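VipE (Legionella pneumophila subsp. pneumophila str. Philadelphia 1, PDB 4QN8) is a Legionella effector whose molecular activity is not established, represented here by the N-terminal, all-helical part of the longer protein. Local coordinates at residues A[64-69]-A[104-109]; A[77-82]-A[119-124]. All blocks are in the same frame, centred on the assembly; numbering follows the deposited sequence.

Overall arrangement
Both contacts belong to a single all-helical chain without strands, and their centres lie 13 Å apart. Interaction 1 is buried about 4 Å from the centre of the chain and joins helix 58-69 to helix 103-114. Interaction 2, about 12 Å from that centre and partly buried, ties helix 75-88 to the turn that follows helix 116-119. Along the sequence the segments alternate, 64-69, 77-82, 104-109, 119-124, so the two contacts cross along the chain. They also touch directly: Phe107 packs on Leu78 and Thr82, and Leu108 packs on His122. Helix 103-114 therefore links the interior to the outer histidine pair, making one continuous packed unit.

Interaction 1 of 2, residues A[64-69]-A[104-109]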
loop_
_atom_site.group_PDB
_atom_site.type_symbol
_atom_site.label_atom_id
_atom_site.label_comp_id
_atom_site.label_asym_id
_atom_site.label_seq_id
_atom_site.Cartn_x
_atom_site.Cartn_y
_atom_site.Cartn_z
ATOM N N ASP A 64 -5.925 -2.517 -6.281
ATOM C CA ASP A 64 -7.098 -1.928 -6.924
ATOM C C ASP A 64 -7.516 -0.665 -6.172
ATOM O O ASP A 64 -7.855 0.355 -6.786
ATOM C CB ASP A 64 -8.232 -2.957 -6.997
ATOM C CG ASP A 64 -9.389 -2.502 -7.874
ATOM O OD1 ASP A 64 -9.204 -2.386 -9.109
ATOM O OD2 ASP A 64 -10.487 -2.266 -7.329
ATOM N N PHE A 65 -7.473 -0.731 -4.844
ATOM C CA PHE A 65 -7.834 0.419 -4.000
ATOM C C PHE A 65 -6.890 1.592 -4.225
ATOM O O PHE A 65 -7.334 2.725 -4.425
ATOM C CB PHE A 65 -7.812 0.015 -2.527
ATOM C CG PHE A 65 -8.152 1.129 -1.575
ATOM C CD1 PHE A 65 -9.469 1.398 -1.245
ATOM C CD2 PHE A 65 -7.141 1.875 -0.976
ATOM C CE1 PHE A 65 -9.786 2.416 -0.335
ATOM C CE2 PHE A 65 -7.444 2.896 -0.086
ATOM C CZ PHE A 65 -8.773 3.164 0.234
ATOM N N VAL A 66 -5.588 1.330 -4.204
ATOM C CA VAL A 66 -4.616 2.395 -4.418
ATOM C C VAL A 66 -4.725 2.930 -5.845
ATOM O O VAL A 66 -4.657 4.141 -6.069
ATOM C CB VAL A 66 -3.195 1.907 -4.106
ATOM C CG1 VAL A 66 -2.163 2.980 -4.466
ATOM C CG2 VAL A 66 -3.109 1.532 -2.625
ATOM N N LEU A 67 -4.950 2.036 -6.806
ATOM C CA LEU A 67 -5.092 2.443 -8.214
ATOM C C LEU A 67 -6.249 3.423 -8.397
ATOM O O LEU A 67 -6.273 4.234 -9.340
ATOM C CB LEU A 67 -5.340 1.210 -9.087
ATOM C CG LEU A 67 -5.258 1.336 -10.602
ATOM C CD1 LEU A 67 -3.843 1.738 -10.999
ATOM C CD2 LEU A 67 -5.619 0.013 -11.244
ATOM N N THR A 68 -7.201 3.353 -7.477
ATOM C CA THR A 68 -8.423 4.146 -7.534
ATOM C C THR A 68 -8.303 5.467 -6.772
ATOM O O THR A 68 -8.707 6.524 -7.275
ATOM C CB THR A 68 -9.632 3.316 -6.987
ATOM O OG1 THR A 68 -9.739 2.093 -7.729
ATOM C CG2 THR A 68 -10.935 4.087 -7.115
ATOM N N ILE A 69 -7.750 5.414 -5.561
ATOM C CA ILE A 69 -7.608 6.618 -4.745
ATOM C C ILE A 69 -6.350 7.433 -5.088
ATOM O O ILE A 69 -6.361 8.675 -5.050
ATOM C CB ILE A 69 -7.653 6.286 -3.221
ATOM C CG1 ILE A 69 -7.748 7.559 -2.377
ATOM C CG2 ILE A 69 -6.436 5.498 -2.786
ATOM C CD1 ILE A 69 -9.069 8.278 -2.501
ATOM N N GLU A 104 0.339 0.021 3.309
ATOM C CA GLU A 104 1.533 0.852 3.372
ATOM C C GLU A 104 2.534 0.469 2.284
ATOM O O GLU A 104 3.170 1.346 1.707
ATOM C CB GLU A 104 2.167 0.860 4.768
ATOM C CG GLU A 104 2.777 -0.470 5.220
ATOM C CD GLU A 104 1.808 -1.323 6.033
ATOM O OE1 GLU A 104 0.566 -1.128 5.906
ATOM O OE2 GLU A 104 2.288 -2.191 6.794
ATOM N N LYS A 105 2.663 -0.827 1.993
ATOM C CA LYS A 105 3.531 -1.266 0.899
ATOM C C LYS A 105 2.996 -0.759 -0.443
ATOM O O LYS A 105 3.760 -0.280 -1.300
ATOM C CB LYS A 105 3.692 -2.793 0.864
ATOM C CG LYS A 105 4.430 -3.261 -0.393
ATOM C CD LYS A 105 5.114 -4.609 -0.212
ATOM C CE LYS A 105 4.112 -5.748 -0.193
ATOM N NZ LYS A 105 4.821 -7.055 0.071
ATOM N N ALA A 106 1.685 -0.829 -0.626
ATOM C CA ALA A 106 1.117 -0.389 -1.898
ATOM C C ALA A 106 1.200 1.120 -2.115
ATOM O O ALA A 106 1.476 1.571 -3.224
ATOM C CB ALA A 106 -0.306 -0.873 -2.069
ATOM N N PHE A 107 0.952 1.902 -1.068
ATOM C CA PHE A 107 1.083 3.351 -1.174
ATOM C C PHE A 107 2.526 3.737 -1.493
ATOM O O PHE A 107 2.769 4.612 -2.339
ATOM C CB PHE A 107 0.630 4.023 0.122
ATOM C CG PHE A 107 -0.724 4.658 0.028
ATOM C CD1 PHE A 107 -1.865 3.883 -0.111
ATOM C CD2 PHE A 107 -0.852 6.030 0.083
ATOM C CE1 PHE A 107 -3.111 4.469 -0.206
ATOM C CE2 PHE A 107 -2.100 6.627 -0.007
ATOM C CZ PHE A 107 -3.231 5.837 -0.160
ATOM N N LEU A 108 3.480 3.094 -0.829
ATOM C CA LEU A 108 4.896 3.374 -1.097
ATOM C C LEU A 108 5.249 3.033 -2.543
ATOM O O LEU A 108 5.921 3.809 -3.230
ATOM C CB LEU A 108 5.807 2.607 -0.124
ATOM C CG LEU A 108 7.331 2.699 -0.299
ATOM C CD1 LEU A 108 7.812 4.138 -0.229
ATOM C CD2 LEU A 108 8.019 1.889 0.801
ATOM N N ALA A 109 4.795 1.867 -3.004
ATOM C CA ALA A 109 5.021 1.447 -4.390
ATOM C C ALA A 109 4.402 2.411 -5.401
ATOM O O ALA A 109 4.967 2.646 -6.468
ATOM C CB ALA A 109 4.492 0.041 -4.616
#
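Val66 turns its two methyl groups in different directions: CG1 stands anti to the backbone N (chi1 174°), which leaves CG2 beside that N and pointing at Ala106 and Phe107. CG2 is the methyl that does most of the work. It lies 3.7 Å from Ala106 CB and 3.7 Å from Phe107 CD1, so one branch fills the angle between a small side chain and a large ring. Phe107 has an unusual first torsion, chi1 -104°, which swings its ring back along helix 103-114 toward the partner helix, although its CB does not point there. The ring meets the valine methyl obliquely, and a turn further on Ile69 CG2 comes within 4.2 Å of Phe107 CZ, again at a slant.

Each residue type suits its place. The small alanine leaves room for the valine methyl beside the ring, the beta-branched residues present compact methyls, and the long side chain of phenylalanine spans the gap to both Val66 and Ile69. All four are buried, and the contact across the pair is wholly apolar. The polar Thr68 instead bonds within its own helix, its OG1 donating to Asp64 O at 2.7 Å.

Other helices complete the surroundings. Phe153 of helix 135-154 touches Val66, Ile12 of helix 6-20 touches Ile69, and Met85 of helix 75-88 packs against Phe107. The local axes pass 9.8 Å apart and cross at -44°, a helix-helix packing typical of the hydrophobic core of an all-alpha fold.

Interaction 2 of 2, residues A[77-82]-A[119-124]; sequences ILHQLT and AEEHFN
His79 and His122 lie face against face, an offset (parallel-displaced) stack of two histidines joining helix 75-88 to the short 3-10 turn 121-124. Their ring centroids are 4.2 Å apart and the planes are inclined by 19°; His79 CE1 and His122 CE1 approach to 3.3 Å. On the opposite face of His122 sits Thr82, whose methyl CG2 makes a CH-pi contact 3.7 Å from the ring centroid. The His122 imidazole is thus sandwiched between one ring and one methyl. Glu121, at the exposed margin, brings OE1 no nearer than 3.8 Å to His79 NE2.

The next shell fixes the rings. The carboxylate of Glu111 accepts bonds from both histidines, OE2 pairing with His79 ND1 and OE1 with His122 NE2, which sets the rotation of each ring, would probably favour a proton on His79 ND1 and on His122 NE2, and might ease protonation of one ring. Histidine suits both places because it can stack and hydrogen-bond at once. Ser83 and Ile86 of helix 75-88 also touch His122. In Thr82, OG1 lies beside the backbone N (chi1 -62°), leaving CG2 anti to it and directed at the ring, while OG1 bonds Leu78 O at 2.9 Å.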
loop_
_atom_site.group_PDB
_atom_site.type_symbol
_atom_site.label_atom_id
_atom_site.label_comp_id
_atom_site.label_asym_id
_atom_site.label_seq_id
_atom_site.Cartn_x
_atom_site.Cartn_y
_atom_site.Cartn_z
ATOM N N ILE A 77 0.469 15.426 -0.659
ATOM C CA ILE A 77 -0.517 14.719 0.179
ATOM C C ILE A 77 -0.244 13.213 0.197
ATOM O O ILE A 77 -0.271 12.569 1.255
ATOM C CB ILE A 77 -1.982 14.984 -0.253
ATOM C CG1 ILE A 77 -2.362 16.453 -0.019
ATOM C CG2 ILE A 77 -2.937 14.084 0.530
ATOM C CD1 ILE A 77 -2.747 16.769 1.414
ATOM N N LEU A 78 0.026 12.648 -0.976
ATOM C CA LEU A 78 0.421 11.253 -1.073
ATOM C C LEU A 78 1.686 10.962 -0.268
ATOM O O LEU A 78 1.763 9.934 0.418
ATOM C CB LEU A 78 0.620 10.885 -2.545
ATOM C CG LEU A 78 1.349 9.590 -2.861
ATOM C CD1 LEU A 78 0.506 8.375 -2.474
ATOM C CD2 LEU A 78 1.662 9.601 -4.360
ATOM N N HIS A 79 2.663 11.858 -0.320
ATOM C CA HIS A 79 3.911 11.604 0.412
ATOM C C HIS A 79 3.646 11.570 1.914
ATOM O O HIS A 79 4.152 10.711 2.637
ATOM C CB HIS A 79 4.966 12.656 0.101
ATOM C CG HIS A 79 6.283 12.366 0.736
ATOM N ND1 HIS A 79 7.157 11.432 0.221
ATOM C CD2 HIS A 79 6.858 12.845 1.864
ATOM C CE1 HIS A 79 8.228 11.365 0.997
ATOM N NE2 HIS A 79 8.069 12.207 2.003
ATOM N N GLN A 80 2.834 12.517 2.365
ATOM C CA GLN A 80 2.499 12.681 3.781
ATOM C C GLN A 80 1.716 11.456 4.252
ATOM O O GLN A 80 2.005 10.889 5.313
ATOM C CB GLN A 80 1.660 13.958 3.915
ATOM C CG GLN A 80 1.397 14.501 5.296
ATOM C CD GLN A 80 0.623 15.822 5.219
ATOM O OE1 GLN A 80 -0.474 15.872 4.650
ATOM N NE2 GLN A 80 1.203 16.899 5.765
ATOM N N LEU A 81 0.741 11.020 3.459
ATOM C CA LEU A 81 -0.033 9.832 3.824
ATOM C C LEU A 81 0.875 8.611 3.927
ATOM O O LEU A 81 0.798 7.851 4.889
ATOM C CB LEU A 81 -1.161 9.550 2.826
ATOM C CG LEU A 81 -2.417 10.416 2.899
ATOM C CD1 LEU A 81 -3.323 10.105 1.711
ATOM C CD2 LEU A 81 -3.157 10.199 4.211
ATOM N N THR A 82 1.756 8.433 2.954
ATOM C CA THR A 82 2.641 7.269 2.976
ATOM C C THR A 82 3.556 7.275 4.207
ATOM O O THR A 82 3.789 6.227 4.839
ATOM C CB THR A 82 3.464 7.228 1.688
ATOM O OG1 THR A 82 2.561 7.100 0.585
ATOM C CG2 THR A 82 4.431 6.035 1.683
ATOM N N ALA A 119 9.736 9.783 -3.255
ATOM C CA ALA A 119 9.480 8.563 -2.484
ATOM C C ALA A 119 10.748 8.012 -1.841
ATOM O O ALA A 119 10.694 7.290 -0.824
ATOM C CB ALA A 119 8.843 7.519 -3.353
ATOM N N GLU A 120 11.892 8.353 -2.420
ATOM C CA GLU A 120 13.169 7.875 -1.900
ATOM C C GLU A 120 13.396 8.253 -0.434
ATOM O O GLU A 120 14.082 7.535 0.302
ATOM C CB GLU A 120 14.319 8.394 -2.768
ATOM C CG GLU A 120 15.653 7.791 -2.439
ATOM C CD GLU A 120 15.706 6.289 -2.677
ATOM O OE1 GLU A 120 14.799 5.727 -3.348
ATOM O OE2 GLU A 120 16.674 5.673 -2.195
ATOM N N GLU A 121 12.805 9.364 -0.003
ATOM C CA GLU A 121 12.990 9.839 1.366
ATOM C C GLU A 121 12.425 8.880 2.431
ATOM O O GLU A 121 12.825 8.934 3.595
ATOM C CB GLU A 121 12.386 11.237 1.529
ATOM C CG GLU A 121 12.963 12.281 0.570
ATOM C CD GLU A 121 12.263 13.628 0.680
ATOM O OE1 GLU A 121 11.458 13.807 1.625
ATOM O OE2 GLU A 121 12.517 14.508 -0.178
ATOM N N HIS A 122 11.506 8.011 2.033
ATOM C CA HIS A 122 10.873 7.088 2.983
ATOM C C HIS A 122 11.862 6.054 3.507
ATOM O O HIS A 122 11.671 5.498 4.596
ATOM C CB HIS A 122 9.691 6.356 2.355
ATOM C CG HIS A 122 8.524 7.233 2.042
ATOM N ND1 HIS A 122 7.923 8.039 2.985
ATOM C CD2 HIS A 122 7.829 7.411 0.892
ATOM C CE1 HIS A 122 6.912 8.686 2.421
ATOM N NE2 HIS A 122 6.833 8.313 1.160
ATOM N N PHE A 123 12.920 5.795 2.740
ATOM C CA PHE A 123 13.913 4.796 3.146
ATOM C C PHE A 123 14.846 5.316 4.219
ATOM O O PHE A 123 15.641 4.559 4.767
ATOM C CB PHE A 123 14.688 4.283 1.930
ATOM C CG PHE A 123 13.805 3.613 0.920
ATOM C CD1 PHE A 123 13.459 2.277 1.057
ATOM C CD2 PHE A 123 13.264 4.330 -0.131
ATOM C CE1 PHE A 123 12.621 1.662 0.140
ATOM C CE2 PHE A 123 12.424 3.719 -1.051
ATOM C CZ PHE A 123 12.099 2.389 -0.913
ATOM N N ASN A 124 14.736 6.609 4.512
ATOM C CA ASN A 124 15.465 7.239 5.607
ATOM C C ASN A 124 14.679 7.283 6.917
ATOM O O ASN A 124 15.207 7.701 7.953
ATOM C CB ASN A 124 15.872 8.664 5.216
ATOM C CG ASN A 124 16.949 8.690 4.160
ATOM O OD1 ASN A 124 17.773 7.775 4.075
ATOM N ND2 ASN A 124 16.957 9.745 3.346
#